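Long-range contacts in CbsA (Xanthomonas oryzae pv. oryzae, PDB 5XYH), which probably hydrolyses cellulose as a family 6 exoglucanase, releasing cellobiose and so contributing to the breakdown of plant cell walls by this rice pathogen: residues 192-197 / 228-233; 91-96 / 144-149; 333-338 / 383-388. All blocks are in the same frame, centred on the assembly; numbering follows the deposited sequence.

Interaction 1: 192-197 / 228-233; sequences MDIGHS and DGFITN
The Phe-230 ring meets Met-192 and Ile-194 obliquely. Phe-230 CD2 is 3.7 Å from Met-192 CB, and Ile-194 CD1 comes near the same ring atom. A chi1 of -59° sets Phe-230 CG beside the backbone N, and this brings the ring against Met-192 CB. The imidazole of His-196 has Ser-197 CB over one face, toward the rim. Asn-233 OD1 approaches this ring obliquely and lies 3.7 Å from His-196 CB, while His-196 ND1 bonds to Thr-238 OG1. Tyr-213 of helix 206-218 packs on Met-192, Ile-194 and Phe-230. That helix links strand 188-193 to strand 229-232, a beta-alpha-beta unit of the distorted family 6 barrel. The two strands run parallel as neighbours. Ile-231 uses both its N and its O on the neighbouring strand: N gives to Met-192 O at 2.8 Å, and O takes Ile-194 N at 2.9 Å. Met-192 N also gives to Gly-229 O. Past the strand ends, Asn-233 N reaches Gly-195 O at 3.0 Å. On the face that carries Asp-193 and Ile-231, CG2 of Ile-231 touches Asp-193 CA at 3.6 Å. Asp-193 forms an Asx turn: its OD2 takes Gly-195 N at 3.2 Å from above the carboxylate plane, while OD1 bonds to Thr-234. Thr-232 OG1 bonds to Glu-271. The Asn-233 amide is fixed by Thr-238 and Asp-296.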
loop_
_atom_site.group_PDB
_atom_site.type_symbol
_atom_site.label_atom_id
_atom_site.label_comp_id
_atom_site.label_asym_id
_atom_site.label_seq_id
_atom_site.Cartn_x
_atom_site.Cartn_y
_atom_site.Cartn_z
ATOM N N MET A 192 -8.126 1.054 -7.123
ATOM C CA MET A 192 -7.298 -0.020 -7.652
ATOM C C MET A 192 -5.834 0.182 -7.250
ATOM O O MET A 192 -5.239 1.221 -7.557
ATOM C CB MET A 192 -7.419 -0.049 -9.177
ATOM C CG MET A 192 -8.789 -0.399 -9.710
ATOM S SD MET A 192 -9.245 -2.077 -9.308
ATOM C CE MET A 192 -7.994 -2.991 -10.198
ATOM N N ASP A 193 -5.241 -0.813 -6.592
ATOM C CA ASP A 193 -3.816 -0.763 -6.300
ATOM C C ASP A 193 -3.028 -0.842 -7.598
ATOM O O ASP A 193 -3.313 -1.684 -8.453
ATOM C CB ASP A 193 -3.398 -1.910 -5.387
ATOM C CG ASP A 193 -1.920 -1.843 -5.023
ATOM O OD1 ASP A 193 -1.597 -1.160 -4.026
ATOM O OD2 ASP A 193 -1.087 -2.436 -5.752
ATOM N N ILE A 194 -2.023 0.013 -7.748
ATOM C CA ILE A 194 -1.255 -0.021 -8.992
ATOM C C ILE A 194 0.235 0.162 -8.697
ATOM O O ILE A 194 0.944 0.910 -9.383
ATOM C CB ILE A 194 -1.828 1.003 -10.006
ATOM C CG1 ILE A 194 -1.301 0.766 -11.431
ATOM C CG2 ILE A 194 -1.652 2.460 -9.549
ATOM C CD1 ILE A 194 -2.143 1.471 -12.479
ATOM N N GLY A 195 0.723 -0.548 -7.670
ATOM C CA GLY A 195 2.149 -0.626 -7.407
ATOM C C GLY A 195 2.749 0.711 -6.993
ATOM O O GLY A 195 2.065 1.590 -6.465
ATOM N N HIS A 196 4.054 0.874 -7.253
ATOM C CA HIS A 196 4.760 2.034 -6.711
ATOM C C HIS A 196 6.051 2.412 -7.433
ATOM O O HIS A 196 6.501 3.555 -7.338
ATOM C CB HIS A 196 5.125 1.767 -5.255
ATOM C CG HIS A 196 6.277 0.824 -5.117
ATOM N ND1 HIS A 196 7.581 1.258 -4.983
ATOM C CD2 HIS A 196 6.331 -0.528 -5.157
ATOM C CE1 HIS A 196 8.385 0.210 -4.910
ATOM N NE2 HIS A 196 7.653 -0.884 -5.018
ATOM N N SER A 197 6.698 1.446 -8.087
ATOM C CA SER A 197 8.083 1.642 -8.517
ATOM C C SER A 197 8.189 2.579 -9.713
ATOM O O SER A 197 9.229 3.218 -9.916
ATOM C CB SER A 197 8.704 0.306 -8.884
ATOM O OG SER A 197 8.079 -0.188 -10.054
ATOM N N ASP A 228 -13.288 4.024 -8.368
ATOM C CA ASP A 228 -13.286 5.458 -8.146
ATOM C C ASP A 228 -11.920 6.064 -8.399
ATOM O O ASP A 228 -11.819 7.282 -8.612
ATOM C CB ASP A 228 -13.765 5.736 -6.730
ATOM C CG ASP A 228 -15.195 5.289 -6.533
ATOM O OD1 ASP A 228 -16.096 6.005 -7.010
ATOM O OD2 ASP A 228 -15.429 4.208 -5.949
ATOM N N GLY A 229 -10.876 5.241 -8.399
ATOM C CA GLY A 229 -9.540 5.738 -8.680
ATOM C C GLY A 229 -8.507 4.650 -8.464
ATOM O O GLY A 229 -8.819 3.453 -8.513
ATOM N N PHE A 230 -7.283 5.086 -8.210
ATOM C CA PHE A 230 -6.125 4.219 -8.072
ATOM C C PHE A 230 -5.374 4.593 -6.805
ATOM O O PHE A 230 -5.519 5.704 -6.295
ATOM C CB PHE A 230 -5.206 4.350 -9.284
ATOM C CG PHE A 230 -5.874 4.004 -10.583
ATOM C CD1 PHE A 230 -6.553 4.967 -11.312
ATOM C CD2 PHE A 230 -5.811 2.717 -11.077
ATOM C CE1 PHE A 230 -7.168 4.652 -12.510
ATOM C CE2 PHE A 230 -6.420 2.385 -12.267
ATOM C CZ PHE A 230 -7.099 3.363 -12.992
ATOM N N ILE A 231 -4.551 3.667 -6.295
ATOM C CA ILE A 231 -3.671 3.969 -5.169
ATOM C C ILE A 231 -2.272 3.449 -5.466
ATOM O O ILE A 231 -2.108 2.323 -5.942
ATOM C CB ILE A 231 -4.187 3.386 -3.827
ATOM C CG1 ILE A 231 -3.180 3.673 -2.711
ATOM C CG2 ILE A 231 -4.485 1.885 -3.915
ATOM C CD1 ILE A 231 -3.658 3.321 -1.309
ATOM N N THR A 232 -1.263 4.264 -5.165
ATOM C CA THR A 232 0.138 3.884 -5.284
ATOM C C THR A 232 0.791 3.818 -3.901
ATOM O O THR A 232 0.279 4.371 -2.919
ATOM C CB THR A 232 0.911 4.873 -6.167
ATOM O OG1 THR A 232 1.199 6.067 -5.422
ATOM C CG2 THR A 232 0.107 5.227 -7.428
ATOM N N ASN A 233 1.924 3.116 -3.835
ATOM C CA ASN A 233 2.813 3.048 -2.671
ATOM C C ASN A 233 2.259 2.221 -1.521
ATOM O O ASN A 233 2.841 2.262 -0.421
ATOM C CB ASN A 233 3.186 4.437 -2.131
ATOM C CG ASN A 233 4.633 4.497 -1.642
ATOM O OD1 ASN A 233 5.519 3.882 -2.238
ATOM N ND2 ASN A 233 4.879 5.262 -0.574
#

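Interaction 2: 91-96 / 144-149; sequences VIYDMP and IIEPDS
Val-91 and Ile-92 pair in parallel with Ile-144 and Ile-145, and Ile-92 bonds twice: its N to Ile-144 O at 2.8 Å, and its O, weakly, to Glu-146 N. On one face of the sheet Val-91 and Ile-144 lie side by side, pointing the same way. On the other face Ile-92 and Ile-145 do the same, with CG1 of Ile-92 4.0 Å from CD1 of Ile-145. Pro-147 CG presses on Val-91 CG1 at 3.6 Å. Strands 86-92 and 140-145 are successive parallel strands of the distorted family 6 barrel, and helix 113-131 lies between them in the chain. Here both chains leave the C-terminal strand ends, the side where this family forms its active site. Glu-146 holds the two departing loops together. Its chain bends at chi2 (-68°), which turns the carboxylate back toward the backbone beyond Tyr-93. OE2 takes Asp-94 N at 2.9 Å on its syn lone pair, and the bond is fairly straight. OE1 takes Met-95 N at 3.1 Å from above the carboxylate plane. Tyr-119 OH also bonds to OE2, so three hydrogen bonds grip this buried carboxylate. Met-95 curls its CE over Glu-146 CG and Ser-149 CB. Ser-149 OG gives to Glu-146 O within the same loop. Pro-147 O sits at the edge of the Tyr-93 ring, 3.4 Å from CE1. The phenol OH of Tyr-93 bonds to Asp-99.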
loop_
_atom_site.group_PDB
_atom_site.type_symbol
_atom_site.label_atom_id
_atom_site.label_comp_id
_atom_site.label_asym_id
_atom_site.label_seq_id
_atom_site.Cartn_x
_atom_site.Cartn_y
_atom_site.Cartn_z
ATOM N N VAL A 91 -8.482 -2.907 3.215
ATOM C CA VAL A 91 -7.615 -3.482 2.197
ATOM C C VAL A 91 -8.196 -4.844 1.842
ATOM O O VAL A 91 -8.244 -5.749 2.684
ATOM C CB VAL A 91 -6.169 -3.589 2.681
ATOM C CG1 VAL A 91 -5.286 -4.017 1.534
ATOM C CG2 VAL A 91 -5.705 -2.244 3.246
ATOM N N ILE A 92 -8.688 -4.966 0.613
ATOM C CA ILE A 92 -9.208 -6.217 0.070
ATOM C C ILE A 92 -8.005 -7.014 -0.433
ATOM O O ILE A 92 -7.375 -6.633 -1.421
ATOM C CB ILE A 92 -10.217 -5.953 -1.062
ATOM C CG1 ILE A 92 -11.342 -5.005 -0.596
ATOM C CG2 ILE A 92 -10.773 -7.277 -1.652
ATOM C CD1 ILE A 92 -12.126 -5.497 0.648
ATOM N N TYR A 93 -7.675 -8.126 0.241
ATOM C CA TYR A 93 -6.352 -8.727 0.045
ATOM C C TYR A 93 -6.401 -10.232 0.335
ATOM O O TYR A 93 -5.808 -10.731 1.288
ATOM C CB TYR A 93 -5.331 -8.018 0.942
ATOM C CG TYR A 93 -3.864 -8.383 0.761
ATOM C CD1 TYR A 93 -3.266 -8.364 -0.488
ATOM C CD2 TYR A 93 -3.072 -8.689 1.865
ATOM C CE1 TYR A 93 -1.916 -8.672 -0.654
ATOM C CE2 TYR A 93 -1.734 -8.998 1.716
ATOM C CZ TYR A 93 -1.161 -8.992 0.445
ATOM O OH TYR A 93 0.176 -9.300 0.289
ATOM N N ASP A 94 -7.103 -10.990 -0.517
ATOM C CA ASP A 94 -7.067 -12.449 -0.413
ATOM C C ASP A 94 -7.112 -13.130 -1.782
ATOM O O ASP A 94 -7.671 -14.224 -1.912
ATOM C CB ASP A 94 -8.216 -12.969 0.464
ATOM C CG ASP A 94 -7.894 -14.320 1.109
ATOM O OD1 ASP A 94 -6.699 -14.699 1.156
ATOM O OD2 ASP A 94 -8.837 -15.002 1.556
ATOM N N MET A 95 -6.520 -12.511 -2.797
ATOM C CA MET A 95 -6.491 -13.086 -4.138
ATOM C C MET A 95 -6.013 -14.541 -4.103
ATOM O O MET A 95 -5.052 -14.861 -3.394
ATOM C CB MET A 95 -5.565 -12.266 -5.040
ATOM C CG MET A 95 -5.582 -12.721 -6.486
ATOM S SD MET A 95 -7.125 -12.283 -7.320
ATOM C CE MET A 95 -6.830 -10.537 -7.610
ATOM N N PRO A 96 -6.650 -15.443 -4.851
ATOM C CA PRO A 96 -6.037 -16.751 -5.111
ATOM C C PRO A 96 -4.635 -16.584 -5.687
ATOM O O PRO A 96 -4.391 -15.721 -6.523
ATOM C CB PRO A 96 -6.986 -17.395 -6.130
ATOM C CG PRO A 96 -8.296 -16.661 -5.973
ATOM C CD PRO A 96 -7.924 -15.261 -5.574
ATOM N N ILE A 144 -8.950 -0.449 -0.670
ATOM C CA ILE A 144 -7.749 -0.687 -1.454
ATOM C C ILE A 144 -7.895 -2.070 -2.075
ATOM O O ILE A 144 -7.917 -3.081 -1.366
ATOM C CB ILE A 144 -6.480 -0.588 -0.597
ATOM C CG1 ILE A 144 -6.344 0.845 -0.056
ATOM C CG2 ILE A 144 -5.249 -1.008 -1.420
ATOM C CD1 ILE A 144 -5.205 1.048 0.936
ATOM N N ILE A 145 -7.996 -2.119 -3.400
ATOM C CA ILE A 145 -8.351 -3.346 -4.108
ATOM C C ILE A 145 -7.088 -4.142 -4.446
ATOM O O ILE A 145 -6.318 -3.761 -5.335
ATOM C CB ILE A 145 -9.162 -3.047 -5.373
ATOM C CG1 ILE A 145 -10.481 -2.349 -5.007
ATOM C CG2 ILE A 145 -9.406 -4.350 -6.148
ATOM C CD1 ILE A 145 -11.450 -3.210 -4.196
ATOM N N GLU A 146 -6.898 -5.265 -3.741
ATOM C CA GLU A 146 -5.899 -6.321 -3.936
ATOM C C GLU A 146 -4.516 -5.787 -4.286
ATOM O O GLU A 146 -4.075 -5.886 -5.443
ATOM C CB GLU A 146 -6.382 -7.312 -4.998
ATOM C CG GLU A 146 -7.614 -8.141 -4.572
ATOM C CD GLU A 146 -7.329 -9.123 -3.440
ATOM O OE1 GLU A 146 -6.134 -9.421 -3.175
ATOM O OE2 GLU A 146 -8.313 -9.603 -2.819
ATOM N N PRO A 147 -3.793 -5.256 -3.302
ATOM C CA PRO A 147 -2.393 -4.884 -3.531
ATOM C C PRO A 147 -1.574 -6.073 -4.010
ATOM O O PRO A 147 -1.892 -7.233 -3.734
ATOM C CB PRO A 147 -1.916 -4.407 -2.154
ATOM C CG PRO A 147 -3.122 -4.172 -1.351
ATOM C CD PRO A 147 -4.231 -4.994 -1.920
ATOM N N ASP A 148 -0.524 -5.758 -4.760
ATOM C CA ASP A 148 0.466 -6.731 -5.202
ATOM C C ASP A 148 -0.145 -7.781 -6.125
ATOM O O ASP A 148 0.236 -8.952 -6.096
ATOM C CB ASP A 148 1.145 -7.391 -4.001
ATOM C CG ASP A 148 2.448 -8.051 -4.368
ATOM O OD1 ASP A 148 3.102 -7.610 -5.349
ATOM O OD2 ASP A 148 2.809 -9.021 -3.675
ATOM N N SER A 149 -1.128 -7.401 -6.941
ATOM C CA SER A 149 -1.761 -8.373 -7.819
ATOM C C SER A 149 -1.453 -8.002 -9.256
ATOM O O SER A 149 -0.424 -8.454 -9.802
ATOM C CB SER A 149 -3.268 -8.461 -7.543
ATOM O OG SER A 149 -3.919 -7.238 -7.821
#

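Interaction 3: 333-338 / 383-388; sequences NWCNQS and RYCDPT
A cysteine pair joins two loops here, consistent with the loop disulfide known in family 6 cellobiohydrolases. Residues 333-338 lie between helix 316-323 and strand 347-351. The loop of residues 383-388 comes after strand 354-358 and opens with a short 3-10 turn. Cys-335 SG faces Cys-385 SG at 2.8 Å. This is too long for an intact disulfide and too short for ordinary contact between thiols. The bonding state is therefore doubtful; a partly broken disulfide would be consistent with it. Cys-335 brings its sulfur here by placing SG anti to its backbone N (chi1 174°). The Cys-385 sulfur also lies obliquely near the six-membered ring of Trp-334, 3.9 Å from CH2. The Trp-334 five-membered ring and the Tyr-384 ring are nearly parallel, with planes at 20°. They are slid apart and barely overlap. The indole NE1 comes within 3.5 Å of Tyr-384 CG. Asn-333 OD1 nears Tyr-384 CE2 with its amide turned steeply against the ring, while ND2 bonds to Leu-396 O. In the second loop, Arg-383 grips Asp-386 OD2 side-on through NE and NH2. No direct hydrogen bond crosses between the loops; two waters bridge them instead. One accepts from Asn-336 ND2 and donates to Cys-385 O at 2.9 Å. The other accepts from Cys-335 N at 3.1 Å and donates to Tyr-384 O at 2.7 Å.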
loop_
_atom_site.group_PDB
_atom_site.type_symbol
_atom_site.label_atom_id
_atom_site.label_comp_id
_atom_site.label_asym_id
_atom_site.label_seq_id
_atom_site.Cartn_x
_atom_site.Cartn_y
_atom_site.Cartn_z
ATOM N N ASN A 333 13.778 -3.319 -2.521
ATOM C CA ASN A 333 13.741 -3.777 -1.131
ATOM C C ASN A 333 12.484 -3.241 -0.447
ATOM O O ASN A 333 12.367 -2.037 -0.188
ATOM C CB ASN A 333 14.989 -3.318 -0.391
ATOM C CG ASN A 333 16.242 -4.010 -0.882
ATOM O OD1 ASN A 333 16.180 -5.023 -1.579
ATOM N ND2 ASN A 333 17.385 -3.476 -0.510
ATOM N N TRP A 334 11.568 -4.141 -0.099
ATOM C CA TRP A 334 10.255 -3.757 0.377
ATOM C C TRP A 334 9.980 -4.097 1.833
ATOM O O TRP A 334 8.932 -3.702 2.348
ATOM C CB TRP A 334 9.185 -4.442 -0.473
ATOM C CG TRP A 334 9.349 -5.955 -0.514
ATOM C CD1 TRP A 334 10.072 -6.673 -1.419
ATOM C CD2 TRP A 334 8.772 -6.914 0.389
ATOM N NE1 TRP A 334 9.979 -8.021 -1.143
ATOM C CE2 TRP A 334 9.184 -8.195 -0.041
ATOM C CE3 TRP A 334 7.935 -6.816 1.511
ATOM C CZ2 TRP A 334 8.794 -9.362 0.612
ATOM C CZ3 TRP A 334 7.551 -7.980 2.165
ATOM C CH2 TRP A 334 7.976 -9.237 1.710
ATOM N N CYS A 335 10.853 -4.834 2.510
ATOM C CA CYS A 335 10.473 -5.398 3.797
ATOM C C CYS A 335 11.181 -4.716 4.960
ATOM O O CYS A 335 12.416 -4.643 4.984
ATOM C CB CYS A 335 10.758 -6.894 3.843
ATOM S SG CYS A 335 10.422 -7.464 5.514
ATOM N N ASN A 336 10.389 -4.246 5.931
ATOM C CA ASN A 336 10.863 -3.748 7.230
ATOM C C ASN A 336 12.079 -2.836 7.074
ATOM O O ASN A 336 13.132 -3.041 7.675
ATOM C CB ASN A 336 11.171 -4.915 8.180
ATOM C CG ASN A 336 9.920 -5.725 8.552
ATOM O OD1 ASN A 336 8.799 -5.228 8.470
ATOM N ND2 ASN A 336 10.121 -6.965 8.996
ATOM N N GLN A 337 11.926 -1.793 6.265
ATOM C CA GLN A 337 13.118 -1.088 5.797
ATOM C C GLN A 337 13.730 -0.233 6.906
ATOM O O GLN A 337 13.022 0.460 7.642
ATOM C CB GLN A 337 12.787 -0.250 4.562
ATOM C CG GLN A 337 12.656 -1.109 3.293
ATOM C CD GLN A 337 13.965 -1.799 2.919
ATOM O OE1 GLN A 337 14.910 -1.156 2.453
ATOM N NE2 GLN A 337 14.018 -3.114 3.109
ATOM N N SER A 338 15.051 -0.330 7.060
ATOM C CA SER A 338 15.738 0.491 8.043
ATOM C C SER A 338 15.815 1.924 7.536
ATOM O O SER A 338 15.720 2.193 6.333
ATOM C CB SER A 338 17.140 -0.048 8.324
ATOM O OG SER A 338 17.915 -0.089 7.145
ATOM N N ARG A 383 12.778 -14.482 2.299
ATOM C CA ARG A 383 14.158 -14.019 2.441
ATOM C C ARG A 383 14.313 -12.520 2.183
ATOM O O ARG A 383 15.307 -11.930 2.616
ATOM C CB ARG A 383 15.097 -14.790 1.509
ATOM C CG ARG A 383 15.048 -16.295 1.654
ATOM C CD ARG A 383 15.617 -16.774 2.999
ATOM N NE ARG A 383 16.953 -16.252 3.316
ATOM C CZ ARG A 383 18.090 -16.697 2.790
ATOM N NH1 ARG A 383 18.075 -17.672 1.880
ATOM N NH2 ARG A 383 19.247 -16.160 3.175
ATOM N N TYR A 384 13.359 -11.874 1.510
ATOM C CA TYR A 384 13.498 -10.425 1.411
ATOM C C TYR A 384 13.350 -9.738 2.762
ATOM O O TYR A 384 13.647 -8.542 2.860
ATOM C CB TYR A 384 12.494 -9.857 0.409
ATOM C CG TYR A 384 13.101 -9.523 -0.940
ATOM C CD1 TYR A 384 13.303 -10.514 -1.896
ATOM C CD2 TYR A 384 13.453 -8.217 -1.260
ATOM C CE1 TYR A 384 13.835 -10.216 -3.129
ATOM C CE2 TYR A 384 13.988 -7.904 -2.495
ATOM C CZ TYR A 384 14.182 -8.907 -3.423
ATOM O OH TYR A 384 14.707 -8.603 -4.652
ATOM N N CYS A 385 12.919 -10.470 3.801
ATOM C CA CYS A 385 12.849 -9.987 5.177
ATOM C C CYS A 385 14.066 -10.405 6.001
ATOM O O CYS A 385 14.128 -10.110 7.202
ATOM C CB CYS A 385 11.571 -10.507 5.867
ATOM S SG CYS A 385 10.018 -10.149 4.957
ATOM N N ASP A 386 15.009 -11.102 5.375
ATOM C CA ASP A 386 16.236 -11.567 6.005
ATOM C C ASP A 386 17.317 -10.508 5.792
ATOM O O ASP A 386 17.727 -10.281 4.638
ATOM C CB ASP A 386 16.636 -12.901 5.370
ATOM C CG ASP A 386 17.939 -13.464 5.892
ATOM O OD1 ASP A 386 18.650 -12.771 6.638
ATOM O OD2 ASP A 386 18.254 -14.623 5.531
ATOM N N PRO A 387 17.808 -9.843 6.845
ATOM C CA PRO A 387 18.850 -8.805 6.648
ATOM C C PRO A 387 20.096 -9.283 5.907
ATOM O O PRO A 387 20.776 -8.452 5.284
ATOM C CB PRO A 387 19.201 -8.379 8.080
ATOM C CG PRO A 387 18.000 -8.722 8.883
ATOM C CD PRO A 387 17.319 -9.889 8.233
ATOM N N THR A 388 20.408 -10.583 5.952
ATOM C CA THR A 388 21.647 -11.141 5.425
ATOM C C THR A 388 21.507 -11.666 4.002
ATOM O O THR A 388 22.495 -12.136 3.424
ATOM C CB THR A 388 22.140 -12.286 6.333
ATOM O OG1 THR A 388 21.270 -13.422 6.184
ATOM C CG2 THR A 388 22.158 -11.853 7.795
HETATM O O HOH W 1 13.612 -6.051 1.716
HETATM O O HOH W 2 12.987 -7.918 8.630
#

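How the interactions relate
From the N terminus, interaction 2 comes first, closing the loop from strand 86-92 through helix 113-131 to strand 140-145. Interaction 1 follows, closing a shorter loop from strand 188-193 through helix 206-218 to strand 229-232. Interaction 3 is last and joins the loop before strand 347-351 to the one after strand 354-358, so the segment it closes contains both strands. The three run in series; none nests in or crosses another. Strands 140-145 and 188-193 are neighbours, so interactions 1 and 2 share one sheet and touch: Asp-193 CG lies 3.4 Å from Pro-147 CA. Interaction 3 stands apart, its centre about 22 Å from that of interaction 1 and about 21 Å from that of interaction 2.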